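Local coordinates for multiple PDZ domain protein (Mus musculus, PDB 4XH7) that probably binds short C-terminal peptide tails of partner proteins through its fourth PDZ domain, as a multi-domain scaffold in signalling, at residues E27-H32 with C107-V112; A31-F36 with G62-S67; V50-I55 with G73-E78; E78-N83 with I101-V106. One frame throughout, in Å; residues are numbered along the deposited sequence.

Contact 1: residues E27-H32 with C107-V112; sequences EIVVAH and CCRRTV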
loop_
_atom_site.group_PDB
_atom_site.type_symbol
_atom_site.label_atom_id
_atom_site.label_comp_id
_atom_site.label_asym_id
_atom_site.label_seq_id
_atom_site.Cartn_x
_atom_site.Cartn_y
_atom_site.Cartn_z
ATOM N N GLU A 27 8.546 -7.256 -6.352
ATOM C CA GLU A 27 7.534 -8.117 -5.768
ATOM C C GLU A 27 6.345 -7.241 -5.381
ATOM O O GLU A 27 6.528 -6.254 -4.684
ATOM C CB GLU A 27 8.064 -8.840 -4.525
ATOM C CG GLU A 27 7.006 -9.690 -3.890
ATOM C CD GLU A 27 7.410 -10.311 -2.562
ATOM O OE1 GLU A 27 8.464 -9.939 -1.989
ATOM O OE2 GLU A 27 6.654 -11.188 -2.091
ATOM N N ILE A 28 5.154 -7.596 -5.850
ATOM C CA ILE A 28 3.941 -6.840 -5.504
ATOM C C ILE A 28 3.260 -7.484 -4.312
ATOM O O ILE A 28 3.237 -8.715 -4.215
ATOM C CB ILE A 28 2.927 -6.800 -6.687
ATOM C CG1 ILE A 28 3.629 -6.430 -8.003
ATOM C CG2 ILE A 28 1.737 -5.855 -6.367
ATOM C CD1 ILE A 28 4.341 -5.025 -7.966
ATOM N N VAL A 29 2.727 -6.661 -3.398
ATOM C CA VAL A 29 2.069 -7.139 -2.207
ATOM C C VAL A 29 0.733 -6.444 -2.076
ATOM O O VAL A 29 0.645 -5.231 -2.261
ATOM C CB VAL A 29 2.913 -6.848 -0.953
ATOM C CG1 VAL A 29 2.193 -7.367 0.278
ATOM C CG2 VAL A 29 4.307 -7.464 -1.117
ATOM N N VAL A 30 -0.315 -7.206 -1.775
ATOM C CA VAL A 30 -1.614 -6.606 -1.454
ATOM C C VAL A 30 -1.910 -6.781 0.027
ATOM O O VAL A 30 -1.804 -7.894 0.557
ATOM C CB VAL A 30 -2.744 -7.223 -2.315
ATOM C CG1 VAL A 30 -4.123 -6.686 -1.905
ATOM C CG2 VAL A 30 -2.505 -6.862 -3.764
ATOM N N ALA A 31 -2.267 -5.692 0.714
ATOM C CA ALA A 31 -2.609 -5.798 2.139
ATOM C C ALA A 31 -4.025 -5.312 2.371
ATOM O O ALA A 31 -4.405 -4.266 1.873
ATOM C CB ALA A 31 -1.640 -4.997 2.990
ATOM N N HIS A 32 -4.803 -6.075 3.137
ATOM C CA HIS A 32 -6.128 -5.609 3.532
ATOM C C HIS A 32 -6.025 -5.100 4.951
ATOM O O HIS A 32 -5.669 -5.849 5.889
ATOM C CB HIS A 32 -7.153 -6.734 3.393
ATOM C CG HIS A 32 -7.273 -7.229 1.992
ATOM N ND1 HIS A 32 -6.645 -8.373 1.555
ATOM C CD2 HIS A 32 -7.905 -6.709 0.916
ATOM C CE1 HIS A 32 -6.898 -8.548 0.269
ATOM N NE2 HIS A 32 -7.655 -7.548 -0.146
ATOM N N CYS A 107 1.403 -2.430 -2.558
ATOM C CA CYS A 107 2.782 -1.922 -2.430
ATOM C C CYS A 107 3.744 -2.796 -3.182
ATOM O O CYS A 107 3.367 -3.857 -3.694
ATOM C CB CYS A 107 3.241 -1.897 -0.966
ATOM S SG CYS A 107 2.238 -0.817 0.110
ATOM N N CYS A 108 5.009 -2.385 -3.254
ATOM C CA CYS A 108 6.019 -3.302 -3.820
ATOM C C CYS A 108 7.356 -3.158 -3.148
ATOM O O CYS A 108 7.595 -2.216 -2.364
ATOM C CB CYS A 108 6.182 -3.084 -5.332
ATOM S SG CYS A 108 6.784 -1.437 -5.765
ATOM N N ARG A 109 8.211 -4.150 -3.361
ATOM C CA ARG A 109 9.596 -4.056 -2.859
ATOM C C ARG A 109 10.509 -4.602 -3.966
ATOM O O ARG A 109 10.085 -5.432 -4.743
ATOM C CB ARG A 109 9.785 -4.806 -1.518
ATOM C CG ARG A 109 9.413 -6.306 -1.548
ATOM C CD ARG A 109 9.477 -6.900 -0.098
ATOM N NE ARG A 109 8.363 -6.430 0.703
ATOM C CZ ARG A 109 7.347 -7.168 1.131
ATOM N NH1 ARG A 109 6.388 -6.589 1.843
ATOM N NH2 ARG A 109 7.299 -8.473 0.876
ATOM N N ARG A 110 11.735 -4.109 -4.051
ATOM C CA ARG A 110 12.666 -4.636 -5.059
ATOM C C ARG A 110 12.998 -6.099 -4.700
ATOM O O ARG A 110 13.085 -6.454 -3.529
ATOM C CB ARG A 110 13.921 -3.765 -5.111
ATOM C CG ARG A 110 13.752 -2.439 -5.800
ATOM N N THR A 111 13.195 -6.959 -5.708
ATOM C CA THR A 111 13.423 -8.361 -5.408
ATOM C C THR A 111 14.535 -8.904 -6.300
ATOM O O THR A 111 15.011 -8.196 -7.167
ATOM C CB THR A 111 12.127 -9.171 -5.568
ATOM O OG1 THR A 111 12.278 -10.491 -5.025
ATOM C CG2 THR A 111 11.690 -9.235 -7.033
ATOM N N VAL A 112 14.943 -10.127 -5.959
ATOM C CA VAL A 112 15.939 -10.954 -6.663
ATOM C C VAL A 112 15.373 -12.364 -6.828
ATOM O O VAL A 112 14.727 -12.893 -5.902
ATOM C CB VAL A 112 17.254 -11.108 -5.871
ATOM C CG1 VAL A 112 18.291 -11.859 -6.694
ATOM C CG2 VAL A 112 17.810 -9.791 -5.452
HETATM O O HOH W 1 11.148 -10.492 -2.487
#
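The Arg109 guanidinium carries Val29 CG2 over one face, 3.4 Å above its plane and offset toward the rim, while the Glu27 carboxylate comes in obliquely. A single N-O pair carries the salt bridge, a weak hydrogen bond of 3.4 Å from Arg109 NH2 to Glu27 OE1, the planes 89° apart. The stronger ionic partner of Arg109 is Asp74, just before strand 75-79, which takes NH1. A bend at chi3 (73°) turns the guanidinium back over Val29, while the extended Glu27 runs beside it in the same direction. A water donates to Glu27 OE1 and also bonds to Thr111 OG1, linking the carboxylate to the loop after the strand.

Beneath these side chains the backbones pair through Glu27 with Arg109 and Val29 with Cys107, each a hydrogen-bonded pair with two N-H...O bonds; Cys107 N to Val29 O is 2.9 Å and nearly straight at 171°. Between them lies the non-hydrogen-bonded pair Ile28 and Cys108, whose side chains sit on the other face, Ile28 CD1 to Cys108 CB 3.8 Å. There Ile28 also meets Leu15 of helix 5-22. This is antiparallel pairing of the first and last strands, the terminal closure characteristic of a PDZ domain.

Contact 2: residues A31-F36 with G62-S67; sequences AHVSKF and GPVGHS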
loop_
_atom_site.group_PDB
_atom_site.type_symbol
_atom_site.label_atom_id
_atom_site.label_comp_id
_atom_site.label_asym_id
_atom_site.label_seq_id
_atom_site.Cartn_x
_atom_site.Cartn_y
_atom_site.Cartn_z
ATOM N N ALA A 31 -2.267 -5.692 0.714
ATOM C CA ALA A 31 -2.609 -5.798 2.139
ATOM C C ALA A 31 -4.025 -5.312 2.371
ATOM O O ALA A 31 -4.405 -4.266 1.873
ATOM C CB ALA A 31 -1.640 -4.997 2.990
ATOM N N HIS A 32 -4.803 -6.075 3.137
ATOM C CA HIS A 32 -6.128 -5.609 3.532
ATOM C C HIS A 32 -6.025 -5.100 4.951
ATOM O O HIS A 32 -5.669 -5.849 5.889
ATOM C CB HIS A 32 -7.153 -6.734 3.393
ATOM C CG HIS A 32 -7.273 -7.229 1.992
ATOM N ND1 HIS A 32 -6.645 -8.373 1.555
ATOM C CD2 HIS A 32 -7.905 -6.709 0.916
ATOM C CE1 HIS A 32 -6.898 -8.548 0.269
ATOM N NE2 HIS A 32 -7.655 -7.548 -0.146
ATOM N N VAL A 33 -6.288 -3.814 5.105
ATOM C CA VAL A 33 -6.053 -3.137 6.366
ATOM C C VAL A 33 -7.388 -2.618 6.876
ATOM O O VAL A 33 -8.220 -2.186 6.082
ATOM C CB VAL A 33 -5.051 -1.965 6.163
ATOM C CG1 VAL A 33 -4.871 -1.131 7.433
ATOM C CG2 VAL A 33 -3.696 -2.514 5.741
ATOM N N SER A 34 -7.596 -2.677 8.187
ATOM C CA SER A 34 -8.756 -2.034 8.801
ATOM C C SER A 34 -8.308 -1.037 9.844
ATOM O O SER A 34 -7.619 -1.401 10.805
ATOM C CB SER A 34 -9.673 -3.079 9.439
ATOM O OG SER A 34 -10.265 -3.857 8.414
ATOM N N LYS A 35 -8.648 0.224 9.619
ATOM C CA LYS A 35 -8.307 1.255 10.581
ATOM C C LYS A 35 -9.137 1.048 11.844
ATOM O O LYS A 35 -10.196 0.431 11.796
ATOM C CB LYS A 35 -8.532 2.636 9.987
ATOM C CG LYS A 35 -7.438 3.030 9.018
ATOM C CD LYS A 35 -7.909 4.021 7.975
ATOM C CE LYS A 35 -8.507 5.239 8.599
ATOM N NZ LYS A 35 -8.766 6.275 7.589
ATOM N N PHE A 36 -8.636 1.540 12.970
ATOM C CA PHE A 36 -9.271 1.286 14.264
ATOM C C PHE A 36 -10.470 2.230 14.486
ATOM O O PHE A 36 -11.346 1.956 15.316
ATOM C CB PHE A 36 -8.250 1.454 15.389
ATOM C CG PHE A 36 -7.092 0.470 15.337
ATOM C CD1 PHE A 36 -7.173 -0.710 14.605
ATOM C CD2 PHE A 36 -5.923 0.743 16.024
ATOM C CE1 PHE A 36 -6.098 -1.605 14.570
ATOM C CE2 PHE A 36 -4.858 -0.126 16.009
ATOM C CZ PHE A 36 -4.941 -1.318 15.276
ATOM N N GLY A 62 -0.306 -0.873 15.181
ATOM C CA GLY A 62 -1.263 -0.153 14.364
ATOM C C GLY A 62 -1.929 -0.990 13.271
ATOM O O GLY A 62 -1.634 -2.168 13.117
ATOM N N PRO A 63 -2.810 -0.369 12.487
ATOM C CA PRO A 63 -3.573 -1.127 11.485
ATOM C C PRO A 63 -2.690 -1.872 10.479
ATOM O O PRO A 63 -2.931 -3.049 10.212
ATOM C CB PRO A 63 -4.390 -0.043 10.778
ATOM C CG PRO A 63 -4.621 0.983 11.908
ATOM C CD PRO A 63 -3.345 0.988 12.696
ATOM N N VAL A 64 -1.705 -1.190 9.898
ATOM C CA VAL A 64 -0.847 -1.881 8.916
ATOM C C VAL A 64 -0.044 -3.003 9.598
ATOM O O VAL A 64 0.123 -4.111 9.029
ATOM C CB VAL A 64 0.074 -0.883 8.219
ATOM C CG1 VAL A 64 1.176 -1.615 7.460
ATOM C CG2 VAL A 64 -0.731 0.015 7.260
ATOM N N GLY A 65 0.427 -2.750 10.827
ATOM C CA GLY A 65 1.132 -3.784 11.569
ATOM C C GLY A 65 0.236 -5.003 11.805
ATOM O O GLY A 65 0.692 -6.160 11.726
ATOM N N HIS A 66 -1.050 -4.750 12.060
ATOM C CA HIS A 66 -1.975 -5.852 12.299
ATOM C C HIS A 66 -2.187 -6.689 11.053
ATOM O O HIS A 66 -2.409 -7.907 11.154
ATOM C CB HIS A 66 -3.317 -5.345 12.805
ATOM C CG HIS A 66 -3.308 -4.983 14.261
ATOM N ND1 HIS A 66 -4.449 -4.963 15.032
ATOM C CD2 HIS A 66 -2.294 -4.605 15.075
ATOM C CE1 HIS A 66 -4.137 -4.615 16.271
ATOM N NE2 HIS A 66 -2.836 -4.389 16.325
ATOM N N SER A 67 -2.128 -6.059 9.884
ATOM C CA SER A 67 -2.192 -6.821 8.628
ATOM C C SER A 67 -0.986 -7.740 8.458
ATOM O O SER A 67 -1.122 -8.871 7.992
ATOM C CB SER A 67 -2.288 -5.894 7.421
ATOM O OG SER A 67 -1.639 -6.513 6.331
HETATM O O HOH W 2 -3.822 -8.364 4.460
HETATM O O HOH W 3 -5.494 -4.064 9.801
#
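Pro63 is met by the end of strand 26-34 and the loop after it: its CB lies 3.6 Å from Val33 CG1, and its CG 3.9 Å from the centroid of the Phe36 ring, 7° off the ring normal, a CH-pi contact over the face. Phe36 CZ in turn stands 3.5 Å above the His66 ring, offset toward its rim; with planes at 54° the rings meet obliquely. Val33 splits its methyls: CG1, anti to the backbone N (chi1 174°), goes to Pro63, and CG2 faces Val64 CG2 and Ser67 CB. Cutting Val33 back to alanine is likely to leave Pro63 CB and Ser67 CB without their methyl partners and open a gap there.

Farther out, a water accepts from Ser34 N and donates to Pro63 O at 2.8 Å, and the same oxygen receives Ser67 N within the helix. Another water accepts from His32 N and makes a weak bond to Ser67 OG. Strand 26-34 is itself set by backbone bonds to strand 102-110, Val33 pairing with Val103, and Gly62 is the helix N-cap. Since no direct hydrogen bond joins the segments, the short helix 63-67 of the PDZ fold is held by apolar and CH-pi packing, with water supplying polar links.

Contact 3: residues V50-I55 with G73-E78; sequences VGHHFI and GDELLE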
loop_
_atom_site.group_PDB
_atom_site.type_symbol
_atom_site.label_atom_id
_atom_site.label_comp_id
_atom_site.label_asym_id
_atom_site.label_seq_id
_atom_site.Cartn_x
_atom_site.Cartn_y
_atom_site.Cartn_z
ATOM N N VAL A 50 11.387 12.041 -5.115
ATOM C CA VAL A 50 10.524 12.675 -6.113
ATOM C C VAL A 50 9.780 11.602 -6.897
ATOM O O VAL A 50 10.386 10.823 -7.624
ATOM C CB VAL A 50 11.360 13.553 -7.048
ATOM C CG1 VAL A 50 10.515 14.128 -8.190
ATOM C CG2 VAL A 50 12.014 14.682 -6.220
ATOM N N GLY A 51 8.468 11.555 -6.714
ATOM C CA GLY A 51 7.618 10.626 -7.423
ATOM C C GLY A 51 7.550 9.225 -6.835
ATOM O O GLY A 51 7.010 8.324 -7.483
ATOM N N HIS A 52 8.083 9.037 -5.623
ATOM C CA HIS A 52 8.001 7.718 -4.967
ATOM C C HIS A 52 7.774 7.860 -3.494
ATOM O O HIS A 52 8.424 8.676 -2.833
ATOM C CB HIS A 52 9.285 6.911 -5.189
ATOM C CG HIS A 52 9.577 6.667 -6.627
ATOM N ND1 HIS A 52 9.007 5.632 -7.337
ATOM C CD2 HIS A 52 10.361 7.343 -7.499
ATOM C CE1 HIS A 52 9.432 5.676 -8.589
ATOM N NE2 HIS A 52 10.264 6.697 -8.712
ATOM N N HIS A 53 6.868 7.047 -2.955
ATOM C CA HIS A 53 6.581 7.144 -1.528
ATOM C C HIS A 53 6.746 5.800 -0.873
ATOM O O HIS A 53 6.310 4.800 -1.442
ATOM C CB HIS A 53 5.180 7.701 -1.342
ATOM C CG HIS A 53 5.079 9.121 -1.794
ATOM N ND1 HIS A 53 4.917 9.472 -3.118
ATOM C CD2 HIS A 53 5.249 10.277 -1.111
ATOM C CE1 HIS A 53 4.934 10.790 -3.225
ATOM N NE2 HIS A 53 5.150 11.301 -2.024
ATOM N N PHE A 54 7.403 5.783 0.302
ATOM C CA PHE A 54 7.799 4.522 0.939
ATOM C C PHE A 54 7.327 4.478 2.363
ATOM O O PHE A 54 7.209 5.519 3.015
ATOM C CB PHE A 54 9.312 4.359 0.925
ATOM C CG PHE A 54 9.923 4.439 -0.458
ATOM C CD1 PHE A 54 10.018 3.300 -1.245
ATOM C CD2 PHE A 54 10.382 5.648 -0.944
ATOM C CE1 PHE A 54 10.552 3.349 -2.529
ATOM C CE2 PHE A 54 10.958 5.741 -2.252
ATOM C CZ PHE A 54 11.035 4.563 -3.049
ATOM N N ILE A 55 7.090 3.272 2.845
ATOM C CA ILE A 55 6.898 3.097 4.285
ATOM C C ILE A 55 8.241 3.222 5.010
ATOM O O ILE A 55 9.183 2.498 4.724
ATOM C CB ILE A 55 6.265 1.746 4.558
ATOM C CG1 ILE A 55 4.873 1.673 3.924
ATOM C CG2 ILE A 55 6.209 1.486 6.069
ATOM C CD1 ILE A 55 4.222 0.274 4.164
ATOM N N GLY A 73 10.381 0.073 4.094
ATOM C CA GLY A 73 11.026 0.026 2.804
ATOM C C GLY A 73 10.049 -0.215 1.670
ATOM O O GLY A 73 10.394 0.063 0.533
ATOM N N ASP A 74 8.844 -0.696 1.965
ATOM C CA ASP A 74 7.912 -0.971 0.847
ATOM C C ASP A 74 7.460 0.328 0.178
ATOM O O ASP A 74 7.226 1.340 0.852
ATOM C CB ASP A 74 6.684 -1.740 1.337
ATOM C CG ASP A 74 6.993 -3.195 1.674
ATOM O OD1 ASP A 74 8.114 -3.681 1.384
ATOM O OD2 ASP A 74 6.101 -3.865 2.244
ATOM N N GLU A 75 7.297 0.280 -1.144
ATOM C CA GLU A 75 6.842 1.442 -1.892
ATOM C C GLU A 75 5.334 1.412 -2.040
ATOM O O GLU A 75 4.766 0.396 -2.419
ATOM C CB GLU A 75 7.503 1.487 -3.268
ATOM C CG GLU A 75 7.019 2.713 -4.046
ATOM C CD GLU A 75 7.780 2.993 -5.326
ATOM O OE1 GLU A 75 7.457 4.041 -5.948
ATOM O OE2 GLU A 75 8.657 2.185 -5.760
ATOM N N LEU A 76 4.675 2.552 -1.807
ATOM C CA LEU A 76 3.218 2.642 -1.953
ATOM C C LEU A 76 2.820 2.778 -3.420
ATOM O O LEU A 76 3.340 3.647 -4.099
ATOM C CB LEU A 76 2.687 3.853 -1.204
ATOM C CG LEU A 76 2.960 3.829 0.293
ATOM C CD1 LEU A 76 2.381 5.133 0.861
ATOM C CD2 LEU A 76 2.290 2.671 0.952
ATOM N N LEU A 77 1.895 1.938 -3.893
ATOM C CA LEU A 77 1.449 2.016 -5.295
ATOM C C LEU A 77 0.000 2.465 -5.507
ATOM O O LEU A 77 -0.268 3.285 -6.391
ATOM C CB LEU A 77 1.639 0.668 -6.007
ATOM C CG LEU A 77 3.084 0.174 -6.015
ATOM C CD1 LEU A 77 3.115 -1.231 -6.612
ATOM C CD2 LEU A 77 4.012 1.143 -6.764
ATOM N N GLU A 78 -0.922 1.945 -4.705
ATOM C CA GLU A 78 -2.348 2.141 -4.920
ATOM C C GLU A 78 -3.088 1.928 -3.595
ATOM O O GLU A 78 -2.696 1.073 -2.778
ATOM C CB GLU A 78 -2.863 1.163 -5.978
ATOM C CG GLU A 78 -4.334 1.318 -6.297
ATOM C CD GLU A 78 -4.834 0.231 -7.253
ATOM O OE1 GLU A 78 -5.725 -0.542 -6.839
ATOM O OE2 GLU A 78 -4.365 0.196 -8.410
HETATM O O HOH W 4 5.367 5.387 -4.853
#
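His52 and Glu75 make a short polar link: ND1 donates to OE1 at 2.6 Å with an angle of 163°, the oxygen lying in the imidazole plane at the ring edge. On the carboxylate the donor arrives from the syn side but 28° out of plane. Glu75 is fully extended, with CG anti to the backbone N, and this carries its carboxylate along the strand partner as far as His52. On the way its CB packs against Phe54 CE1 at 3.6 Å, the ring approaching obliquely. A water that accepts from His53 N lies 2.7 Å from Glu75 OE1 and 2.8 Å from Leu76 O.

The tight part is the backbone and the buried apolar side beneath it. Leu76 N donates to His53 O and Ile55 N to Asp74 O, both at 2.8 Å, around the single bridge Phe54-Glu75, where the CA atoms come within 4.3 Å. Below, Ile55 CG1 meets Leu76 CD2 at 4.1 Å, the two chains crossing at about a right angle in the buried core. The solvent side holds His52 and Phe54, both partly exposed, and exposed Gly73, whose N still hydrogen-bonds Ile55 O; its positive phi would press a CB against the preceding carbonyl.

The short strand axes run at 116°, so the pairing is brief. Strand 52-58 lies between strand 44-49, where Phe54 touches Glu47 and Thr49, and strand 75-79, whose Leu76 rests on Met105 and Cys107 of strand 102-110. His53 turns away to hydrogen-bond His89 at the start of helix 89-97.

Contact 4: residues E78-N83 with I101-V106; sequences EVNGIN and IDVTMV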
loop_
_atom_site.group_PDB
_atom_site.type_symbol
_atom_site.label_atom_id
_atom_site.label_comp_id
_atom_site.label_asym_id
_atom_site.label_seq_id
_atom_site.Cartn_x
_atom_site.Cartn_y
_atom_site.Cartn_z
ATOM N N GLU A 78 -0.922 1.945 -4.705
ATOM C CA GLU A 78 -2.348 2.141 -4.920
ATOM C C GLU A 78 -3.088 1.928 -3.595
ATOM O O GLU A 78 -2.696 1.073 -2.778
ATOM C CB GLU A 78 -2.863 1.163 -5.978
ATOM C CG GLU A 78 -4.334 1.318 -6.297
ATOM C CD GLU A 78 -4.834 0.231 -7.253
ATOM O OE1 GLU A 78 -5.725 -0.542 -6.839
ATOM O OE2 GLU A 78 -4.365 0.196 -8.410
ATOM N N VAL A 79 -4.146 2.705 -3.340
ATOM C CA VAL A 79 -4.966 2.400 -2.138
ATOM C C VAL A 79 -6.419 2.504 -2.571
ATOM O O VAL A 79 -6.787 3.517 -3.183
ATOM C CB VAL A 79 -4.729 3.365 -0.941
ATOM C CG1 VAL A 79 -3.427 3.049 -0.226
ATOM C CG2 VAL A 79 -4.733 4.832 -1.370
ATOM N N ASN A 80 -7.227 1.486 -2.279
ATOM C CA ASN A 80 -8.641 1.484 -2.695
ATOM C C ASN A 80 -8.861 1.957 -4.145
ATOM O O ASN A 80 -9.759 2.778 -4.429
ATOM C CB ASN A 80 -9.458 2.341 -1.736
ATOM C CG ASN A 80 -9.672 1.644 -0.423
ATOM O OD1 ASN A 80 -9.159 0.535 -0.223
ATOM N ND2 ASN A 80 -10.438 2.257 0.475
ATOM N N GLY A 81 -8.024 1.448 -5.039
ATOM C CA GLY A 81 -8.132 1.749 -6.457
ATOM C C GLY A 81 -7.568 3.075 -6.921
ATOM O O GLY A 81 -7.547 3.340 -8.124
ATOM N N ILE A 82 -7.100 3.897 -5.983
ATOM C CA ILE A 82 -6.551 5.216 -6.290
ATOM C C ILE A 82 -5.024 5.143 -6.443
ATOM O O ILE A 82 -4.306 4.667 -5.545
ATOM C CB ILE A 82 -6.889 6.212 -5.178
ATOM C CG1 ILE A 82 -8.412 6.281 -4.959
ATOM C CG2 ILE A 82 -6.276 7.584 -5.457
ATOM C CD1 ILE A 82 -8.805 6.875 -3.624
ATOM N N ASN A 83 -4.521 5.613 -7.566
ATOM C CA ASN A 83 -3.087 5.546 -7.828
ATOM C C ASN A 83 -2.267 6.434 -6.908
ATOM O O ASN A 83 -2.637 7.592 -6.668
ATOM C CB ASN A 83 -2.797 5.971 -9.272
ATOM C CG ASN A 83 -1.320 5.954 -9.572
ATOM O OD1 ASN A 83 -0.736 4.887 -9.631
ATOM N ND2 ASN A 83 -0.690 7.135 -9.704
ATOM N N ILE A 101 -12.525 3.294 6.651
ATOM C CA ILE A 101 -12.014 2.298 7.580
ATOM C C ILE A 101 -11.312 1.106 6.921
ATOM O O ILE A 101 -10.240 0.678 7.367
ATOM C CB ILE A 101 -13.172 1.760 8.447
ATOM C CG1 ILE A 101 -13.596 2.841 9.414
ATOM C CG2 ILE A 101 -12.756 0.506 9.189
ATOM C CD1 ILE A 101 -12.551 3.118 10.397
ATOM N N ASP A 102 -11.924 0.573 5.868
ATOM C CA ASP A 102 -11.394 -0.603 5.189
ATOM C C ASP A 102 -10.560 -0.190 3.990
ATOM O O ASP A 102 -11.059 0.487 3.100
ATOM C CB ASP A 102 -12.534 -1.524 4.759
ATOM C CG ASP A 102 -13.236 -2.175 5.949
ATOM O OD1 ASP A 102 -12.545 -2.556 6.928
ATOM O OD2 ASP A 102 -14.480 -2.293 5.907
ATOM N N VAL A 103 -9.307 -0.638 3.953
ATOM C CA VAL A 103 -8.375 -0.180 2.932
ATOM C C VAL A 103 -7.688 -1.358 2.267
ATOM O O VAL A 103 -7.203 -2.260 2.945
ATOM C CB VAL A 103 -7.291 0.738 3.535
ATOM C CG1 VAL A 103 -6.347 1.230 2.434
ATOM C CG2 VAL A 103 -7.960 1.918 4.246
ATOM N N THR A 104 -7.654 -1.361 0.951
ATOM C CA THR A 104 -6.842 -2.326 0.234
ATOM C C THR A 104 -5.619 -1.601 -0.289
ATOM O O THR A 104 -5.761 -0.705 -1.108
ATOM C CB THR A 104 -7.631 -2.941 -0.937
ATOM O OG1 THR A 104 -8.750 -3.655 -0.382
ATOM C CG2 THR A 104 -6.740 -3.920 -1.747
ATOM N N MET A 105 -4.434 -1.991 0.177
ATOM C CA MET A 105 -3.203 -1.280 -0.160
ATOM C C MET A 105 -2.441 -2.142 -1.097
ATOM O O MET A 105 -2.305 -3.341 -0.835
ATOM C CB MET A 105 -2.357 -1.020 1.092
ATOM C CG MET A 105 -3.066 -0.173 2.116
ATOM S SD MET A 105 -1.973 0.194 3.520
ATOM C CE MET A 105 -0.640 1.055 2.665
ATOM N N VAL A 106 -1.898 -1.568 -2.173
ATOM C CA VAL A 106 -0.966 -2.303 -3.009
ATOM C C VAL A 106 0.382 -1.637 -2.872
ATOM O O VAL A 106 0.483 -0.415 -3.059
ATOM C CB VAL A 106 -1.360 -2.296 -4.513
ATOM C CG1 VAL A 106 -0.334 -3.127 -5.375
ATOM C CG2 VAL A 106 -2.809 -2.779 -4.702
HETATM O O HOH W 5 -6.439 -0.923 -4.223
HETATM O O HOH W 6 -11.108 -1.625 0.464
#
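Asn80 OD1 is gripped by Thr104 N at 2.7 Å, with an N-H...O angle of 172°, and by a water that donates to it and also bonds to Thr104 OG1. The same amide donates through ND2 to Asp102 O at 3.2 Å, the acceptor only 6° out of the amide plane and met on a carbonyl lone pair. Asn80 N adds a bond to Thr104 O. With CG anti to its carbonyl carbon (chi1 -75°), the amide lies along the backbone of residues 102-104 and stands in for a further strand residue. A leucine at Asn80 would probably leave Thr104 N and Asp102 O without their side-chain mates and weaken the hold on the start of strand 102-110.

Farther along, Glu78 and Val106 form a hydrogen-bonded pair, Val106 N to Glu78 O being 2.8 Å, and Val79 pairs with Met105 without hydrogen bonds. The Val79 and Met105 side chains run side by side, CG1 to CG at 4.0 Å; Val79 also touches Ile95 and Leu96 of helix 89-97. On the opposite face Glu78 OE1 accepts from a water that also reaches Gly81 N and Thr104 O, while OE2 goes to Lys17 and Trp18 of helix 5-22. A type I' turn, Val79 to Ile82, closes a tight beta hairpin beside the last strand of the PDZ fold.

Overall arrangement
Strand 102-110 unites three of the contacts: contact 1 and contact 4 occupy its two ends, centres 14 Å apart, and contact 3 lies on the neighbouring strand 75-79. Contacts 1 and 3 are joined by the Arg109 NH1 to Asp74 OD2 salt bridge of 2.8 Å. Contacts 3 and 4 share Glu78, where Leu77 and Glu78 both face Val106 in a classic beta bulge. Contact 2 continues strand 26-34 beyond contact 1 and packs helix 63-67 on it; its centre is about 17 Å from that of contact 3. No ligand is present; PDZ domains usually bind peptides between their second strand and second helix, here probably strand 44-49 and helix 89-97, whose His89 bonds to His53 of contact 3.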